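Local coordinates for protein putative glucoamylase (Bacteroides caccae ATCC 43185, PDB 4QT9) that is a putative glucoamylase with an alpha/alpha toroid fold, and so probably hydrolyses glycosidic bonds in carbohydrates, at residues E49-D54 / Q388-I393; T317-V322 / Y376-E381. All blocks are in the same frame, centred on the assembly; numbering follows the deposited sequence.

Interaction 1. Residues E49-D54 / Q388-I393; sequences ERYHVD and QRYLAI
Arg389 and His52 meet because both put CG beside the backbone N (chi1 -65° and -63°), and the arginine chain then runs extended from CG to NE. This lays it over one face of the imidazole. Arg389 CD sits 3.7 Å from the centroid of the His52 ring, nearly on the ring normal, and the guanidinium stacks flat on the same ring with the planes 6° apart. The imidazole is also fixed by its nitrogens: ND1 bonds to Val56 O and NE2 to Tyr320 OH. Asp54 comes to the edge of the Arg389 guanidinium and forms a long salt bridge, OD2 to NH2 3.4 Å; the bond is straight but weak. The backbones form a short antiparallel pair. Tyr51 and Tyr390 are hydrogen-bonded to each other both ways, with Tyr390 N 2.9 Å from Tyr51 O. Val53 N adds a bond to Gln388 O at 3.0 Å. At the far end Glu49 O takes Ala392 N at 3.1 Å and also a water. That water donates to Glu49 OE2 at 2.6 Å and accepts from Ile393 N, so it ties the start of the helix to the glutamate. Glu49 OE1 bonds to Trp115 NE1. Tyr51 and Tyr390 lie on the face opposite His52, and both touch Tyr35 of helix 21-37. Val53 CG2 packs on Tyr390 CE2, 4.0 Å away. Strands 50-52 and 389-391 make a two-stranded antiparallel sheet. Helix 392-406 follows directly, with Leu391 at its N-cap position, while Tyr320 of strand 318-321 touches the side chains of Arg389 and Leu391.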
loop_
_atom_site.group_PDB
_atom_site.type_symbol
_atom_site.label_atom_id
_atom_site.label_comp_id
_atom_site.label_asym_id
_atom_site.label_seq_id
_atom_site.Cartn_x
_atom_site.Cartn_y
_atom_site.Cartn_z
ATOM N N GLU A 49 4.655 -6.528 -10.807
ATOM C CA GLU A 49 3.748 -5.387 -10.895
ATOM C C GLU A 49 2.308 -5.901 -11.167
ATOM O O GLU A 49 1.365 -5.498 -10.487
ATOM C CB GLU A 49 4.223 -4.424 -12.016
ATOM C CG GLU A 49 3.295 -3.241 -12.289
ATOM C CD GLU A 49 3.091 -2.280 -11.131
ATOM O OE1 GLU A 49 4.095 -1.821 -10.537
ATOM O OE2 GLU A 49 1.919 -1.968 -10.827
ATOM N N ARG A 50 2.181 -6.843 -12.118
ATOM C CA ARG A 50 0.923 -7.413 -12.569
ATOM C C ARG A 50 1.000 -8.930 -12.827
ATOM O O ARG A 50 2.082 -9.481 -13.085
ATOM C CB ARG A 50 0.470 -6.703 -13.867
ATOM C CG ARG A 50 1.270 -7.035 -15.142
ATOM C CD ARG A 50 1.086 -5.972 -16.204
ATOM N NE ARG A 50 2.020 -4.854 -16.015
ATOM C CZ ARG A 50 1.694 -3.595 -15.733
ATOM N NH1 ARG A 50 0.417 -3.247 -15.565
ATOM N NH2 ARG A 50 2.636 -2.672 -15.623
ATOM N N TYR A 51 -0.173 -9.580 -12.801
ATOM C CA TYR A 51 -0.355 -10.991 -13.122
ATOM C C TYR A 51 -1.588 -11.114 -14.009
ATOM O O TYR A 51 -2.682 -10.718 -13.601
ATOM C CB TYR A 51 -0.475 -11.868 -11.859
ATOM C CG TYR A 51 -0.405 -13.344 -12.181
ATOM C CD1 TYR A 51 -1.530 -14.035 -12.625
ATOM C CD2 TYR A 51 0.792 -14.038 -12.089
ATOM C CE1 TYR A 51 -1.455 -15.370 -13.002
ATOM C CE2 TYR A 51 0.882 -15.376 -12.455
ATOM C CZ TYR A 51 -0.248 -16.045 -12.900
ATOM O OH TYR A 51 -0.164 -17.383 -13.222
ATOM N N HIS A 52 -1.396 -11.584 -15.236
ATOM C CA HIS A 52 -2.490 -11.735 -16.205
ATOM C C HIS A 52 -2.769 -13.213 -16.426
ATOM O O HIS A 52 -1.915 -13.928 -16.957
ATOM C CB HIS A 52 -2.181 -10.999 -17.539
ATOM C CG HIS A 52 -2.038 -9.497 -17.390
ATOM N ND1 HIS A 52 -1.722 -8.691 -18.470
ATOM C CD2 HIS A 52 -2.212 -8.705 -16.306
ATOM C CE1 HIS A 52 -1.732 -7.452 -18.016
ATOM N NE2 HIS A 52 -2.034 -7.408 -16.721
ATOM N N VAL A 53 -3.963 -13.684 -15.995
ATOM C CA VAL A 53 -4.375 -15.094 -16.132
ATOM C C VAL A 53 -4.336 -15.513 -17.626
ATOM O O VAL A 53 -3.983 -16.643 -17.922
ATOM C CB VAL A 53 -5.781 -15.333 -15.502
ATOM C CG1 VAL A 53 -6.280 -16.760 -15.747
ATOM C CG2 VAL A 53 -5.787 -15.007 -14.007
ATOM N N ASP A 54 -4.634 -14.571 -18.547
ATOM C CA ASP A 54 -4.667 -14.774 -20.006
ATOM C C ASP A 54 -3.280 -14.973 -20.624
ATOM O O ASP A 54 -3.203 -15.445 -21.754
ATOM C CB ASP A 54 -5.395 -13.591 -20.711
ATOM C CG ASP A 54 -4.960 -12.198 -20.260
ATOM O OD1 ASP A 54 -5.353 -11.781 -19.133
ATOM O OD2 ASP A 54 -4.294 -11.499 -21.056
ATOM N N GLN A 388 -9.337 -10.760 -16.262
ATOM C CA GLN A 388 -8.794 -11.767 -15.374
ATOM C C GLN A 388 -7.351 -11.358 -15.092
ATOM O O GLN A 388 -6.396 -12.018 -15.508
ATOM C CB GLN A 388 -8.960 -13.160 -15.995
ATOM C CG GLN A 388 -10.428 -13.440 -16.354
ATOM C CD GLN A 388 -10.720 -14.899 -16.508
ATOM O OE1 GLN A 388 -9.891 -15.682 -16.991
ATOM N NE2 GLN A 388 -11.945 -15.285 -16.158
ATOM N N ARG A 389 -7.206 -10.175 -14.434
ATOM C CA ARG A 389 -5.913 -9.543 -14.166
ATOM C C ARG A 389 -5.821 -9.062 -12.746
ATOM O O ARG A 389 -6.825 -8.707 -12.120
ATOM C CB ARG A 389 -5.668 -8.368 -15.145
ATOM C CG ARG A 389 -5.547 -8.850 -16.608
ATOM C CD ARG A 389 -5.586 -7.752 -17.636
ATOM N NE ARG A 389 -5.212 -8.287 -18.945
ATOM C CZ ARG A 389 -4.851 -7.558 -19.998
ATOM N NH1 ARG A 389 -4.843 -6.231 -19.927
ATOM N NH2 ARG A 389 -4.493 -8.148 -21.131
ATOM N N TYR A 390 -4.596 -9.109 -12.224
ATOM C CA TYR A 390 -4.239 -8.660 -10.890
ATOM C C TYR A 390 -3.118 -7.664 -10.911
ATOM O O TYR A 390 -2.291 -7.689 -11.823
ATOM C CB TYR A 390 -3.769 -9.832 -10.038
ATOM C CG TYR A 390 -4.781 -10.935 -9.874
ATOM C CD1 TYR A 390 -5.805 -10.834 -8.933
ATOM C CD2 TYR A 390 -4.686 -12.108 -10.614
ATOM C CE1 TYR A 390 -6.712 -11.872 -8.741
ATOM C CE2 TYR A 390 -5.592 -13.152 -10.431
ATOM C CZ TYR A 390 -6.594 -13.033 -9.479
ATOM O OH TYR A 390 -7.464 -14.064 -9.251
ATOM N N LEU A 391 -3.058 -6.817 -9.859
ATOM C CA LEU A 391 -1.961 -5.890 -9.574
ATOM C C LEU A 391 -1.546 -6.101 -8.144
ATOM O O LEU A 391 -2.419 -6.104 -7.264
ATOM C CB LEU A 391 -2.346 -4.405 -9.789
ATOM C CG LEU A 391 -2.672 -3.960 -11.205
ATOM C CD1 LEU A 391 -3.258 -2.564 -11.173
ATOM C CD2 LEU A 391 -1.420 -3.990 -12.089
ATOM N N ALA A 392 -0.234 -6.249 -7.891
ATOM C CA ALA A 392 0.321 -6.395 -6.541
ATOM C C ALA A 392 -0.194 -5.327 -5.569
ATOM O O ALA A 392 -0.586 -5.677 -4.456
ATOM C CB ALA A 392 1.863 -6.344 -6.584
ATOM N N ILE A 393 -0.222 -4.051 -5.988
ATOM C CA ILE A 393 -0.654 -2.921 -5.121
ATOM C C ILE A 393 -2.164 -2.963 -4.794
ATOM O O ILE A 393 -2.602 -2.272 -3.883
ATOM C CB ILE A 393 -0.229 -1.523 -5.673
ATOM C CG1 ILE A 393 -0.835 -1.201 -7.057
ATOM C CG2 ILE A 393 1.318 -1.355 -5.658
ATOM C CD1 ILE A 393 -0.510 0.245 -7.563
HETATM O O HOH W 1 1.173 -3.373 -8.769
HETATM O O HOH W 2 -8.504 -10.832 -19.279
#

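Interaction 2. Residues T317-V322 / Y376-E381; sequences TASYSV and YDAFSE
Asp377 reaches across to Tyr320 with its carboxylate. Its CG stands opposite the backbone N (chi1 -161°), which carries OD2 to the backbone of strand 318-321. Tyr320 N donates to Asp377 OD2 at 2.9 Å, with an N-H...O angle of 157°, and meets the oxygen nearly along its C-O bond. The same oxygen is closely packed by carbon: Ser319 CB lies 3.2 Å from Asp377 OD2. Tyr320 CD2 is 3.5 Å from Asp377 OD2. The Tyr320 ring and the carboxylate cross at about a right angle, with planes 83° apart. Tyr320 holds CG beside its own backbone N, which puts CD2 and the N-H around the same carboxylate oxygen. Its hydroxyl is held further off, by His52 and Arg50. The other oxygen, Asp377 OD1, lies close to Asp394 OD2, two like charges. Ala378 places its methyl against the strand. Ala378 CB is 3.3 Å from Tyr320 O and 3.5 Å from Ser319 OG. Ser319 OG is hydrogen-bonded to Ser340 OG. Further along, Val322 CG2 touches Ser380 CB at 3.9 Å, while Ser380 OG turns to Asp383 N. The contact is buried, yet a single hydrogen bond joins the two segments and their backbones do not pair. It joins one strand of the hairpin 318-321/324-327 to the loop between strands 374-375 and 389-391. A side-chain carboxylate binding a strand N-H joins these non-helical parts of the alpha/alpha toroid.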
loop_
_atom_site.group_PDB
_atom_site.type_symbol
_atom_site.label_atom_id
_atom_site.label_comp_id
_atom_site.label_asym_id
_atom_site.label_seq_id
_atom_site.Cartn_x
_atom_site.Cartn_y
_atom_site.Cartn_z
ATOM N N THR A 317 -11.187 3.462 -6.647
ATOM C CA THR A 317 -9.769 3.712 -6.448
ATOM C C THR A 317 -9.016 3.531 -7.753
ATOM O O THR A 317 -9.572 2.982 -8.713
ATOM C CB THR A 317 -9.225 2.782 -5.360
ATOM O OG1 THR A 317 -8.040 3.378 -4.877
ATOM C CG2 THR A 317 -8.959 1.351 -5.875
ATOM N N ALA A 318 -7.733 3.916 -7.762
ATOM C CA ALA A 318 -6.833 3.732 -8.902
ATOM C C ALA A 318 -6.691 2.219 -9.227
ATOM O O ALA A 318 -6.532 1.410 -8.315
ATOM C CB ALA A 318 -5.471 4.340 -8.593
ATOM N N SER A 319 -6.851 1.843 -10.512
ATOM C CA SER A 319 -6.766 0.449 -10.971
ATOM C C SER A 319 -6.882 0.384 -12.477
ATOM O O SER A 319 -7.133 1.405 -13.126
ATOM C CB SER A 319 -7.893 -0.395 -10.354
ATOM O OG SER A 319 -9.181 0.032 -10.784
ATOM N N TYR A 320 -6.770 -0.824 -13.032
ATOM C CA TYR A 320 -7.085 -1.024 -14.443
ATOM C C TYR A 320 -8.441 -0.457 -14.714
ATOM O O TYR A 320 -9.313 -0.468 -13.825
ATOM C CB TYR A 320 -7.082 -2.517 -14.800
ATOM C CG TYR A 320 -5.701 -3.113 -14.969
ATOM C CD1 TYR A 320 -4.750 -2.503 -15.788
ATOM C CD2 TYR A 320 -5.373 -4.342 -14.390
ATOM C CE1 TYR A 320 -3.483 -3.068 -15.975
ATOM C CE2 TYR A 320 -4.123 -4.937 -14.604
ATOM C CZ TYR A 320 -3.188 -4.299 -15.406
ATOM O OH TYR A 320 -1.976 -4.882 -15.643
ATOM N N SER A 321 -8.632 0.075 -15.916
ATOM C CA SER A 321 -9.916 0.641 -16.297
ATOM C C SER A 321 -10.280 0.140 -17.678
ATOM O O SER A 321 -9.414 -0.427 -18.358
ATOM C CB SER A 321 -9.871 2.162 -16.249
ATOM O OG SER A 321 -11.168 2.734 -16.314
ATOM N N VAL A 322 -11.556 0.334 -18.094
ATOM C CA VAL A 322 -12.075 -0.097 -19.402
ATOM C C VAL A 322 -11.114 0.340 -20.538
ATOM O O VAL A 322 -10.766 -0.487 -21.378
ATOM C CB VAL A 322 -13.523 0.398 -19.661
ATOM C CG1 VAL A 322 -14.109 -0.264 -20.908
ATOM C CG2 VAL A 322 -14.428 0.139 -18.459
ATOM N N TYR A 376 -10.278 -10.197 -8.845
ATOM C CA TYR A 376 -9.599 -9.539 -9.953
ATOM C C TYR A 376 -9.554 -8.031 -9.688
ATOM O O TYR A 376 -10.254 -7.528 -8.795
ATOM C CB TYR A 376 -10.275 -9.880 -11.280
ATOM C CG TYR A 376 -10.106 -11.331 -11.665
ATOM C CD1 TYR A 376 -8.836 -11.890 -11.830
ATOM C CD2 TYR A 376 -11.210 -12.120 -11.984
ATOM C CE1 TYR A 376 -8.672 -13.211 -12.232
ATOM C CE2 TYR A 376 -11.057 -13.454 -12.381
ATOM C CZ TYR A 376 -9.788 -13.986 -12.513
ATOM O OH TYR A 376 -9.632 -15.282 -12.916
ATOM N N ASP A 377 -8.667 -7.328 -10.399
ATOM C CA ASP A 377 -8.357 -5.907 -10.144
ATOM C C ASP A 377 -9.554 -4.925 -10.209
ATOM O O ASP A 377 -9.721 -4.063 -9.334
ATOM C CB ASP A 377 -7.316 -5.423 -11.142
ATOM C CG ASP A 377 -6.658 -4.187 -10.640
ATOM O OD1 ASP A 377 -6.208 -4.199 -9.481
ATOM O OD2 ASP A 377 -6.639 -3.178 -11.384
ATOM N N ALA A 378 -10.295 -4.985 -11.301
ATOM C CA ALA A 378 -11.388 -4.069 -11.517
ATOM C C ALA A 378 -12.375 -4.703 -12.449
ATOM O O ALA A 378 -12.043 -5.719 -13.049
ATOM C CB ALA A 378 -10.859 -2.772 -12.096
ATOM N N PHE A 379 -13.593 -4.147 -12.535
ATOM C CA PHE A 379 -14.630 -4.658 -13.439
ATOM C C PHE A 379 -15.681 -3.588 -13.667
ATOM O O PHE A 379 -15.900 -2.728 -12.816
ATOM C CB PHE A 379 -15.272 -5.975 -12.918
ATOM C CG PHE A 379 -16.096 -5.822 -11.657
ATOM C CD1 PHE A 379 -17.449 -5.503 -11.724
ATOM C CD2 PHE A 379 -15.513 -5.969 -10.403
ATOM C CE1 PHE A 379 -18.198 -5.323 -10.563
ATOM C CE2 PHE A 379 -16.269 -5.810 -9.244
ATOM C CZ PHE A 379 -17.605 -5.484 -9.332
ATOM N N SER A 380 -16.339 -3.647 -14.819
ATOM C CA SER A 380 -17.424 -2.742 -15.137
ATOM C C SER A 380 -18.667 -3.560 -15.511
ATOM O O SER A 380 -18.682 -4.174 -16.584
ATOM C CB SER A 380 -17.026 -1.791 -16.261
ATOM O OG SER A 380 -18.181 -1.121 -16.753
ATOM N N GLU A 381 -19.701 -3.593 -14.628
ATOM C CA GLU A 381 -20.962 -4.306 -14.946
ATOM C C GLU A 381 -21.667 -3.667 -16.174
ATOM O O GLU A 381 -22.312 -4.374 -16.955
ATOM C CB GLU A 381 -21.920 -4.347 -13.733
ATOM C CG GLU A 381 -21.424 -5.240 -12.602
ATOM C CD GLU A 381 -22.411 -5.497 -11.478
ATOM O OE1 GLU A 381 -23.478 -6.091 -11.746
ATOM O OE2 GLU A 381 -22.086 -5.171 -10.314
#

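Interaction 2 is nested along the chain inside the loop closed by interaction 1, and their centres are 11 Å apart. Tyr320 connects them from the side of strand 318-321: its OH lies 2.7 Å from His52 NE2, a probable hydrogen bond. A second connection is through the backbone, where Asp377 N lies 2.9 Å from Arg389 O. Leu391 CD1 also packs on Asp377 OD2, at 3.4 Å, and Tyr390 OH packs on Tyr376 CE1, at 3.3 Å. Segments 376-381 and 388-393 are thus neighbours both in sequence and in space. Both contacts lie on the same side of the chain's centre.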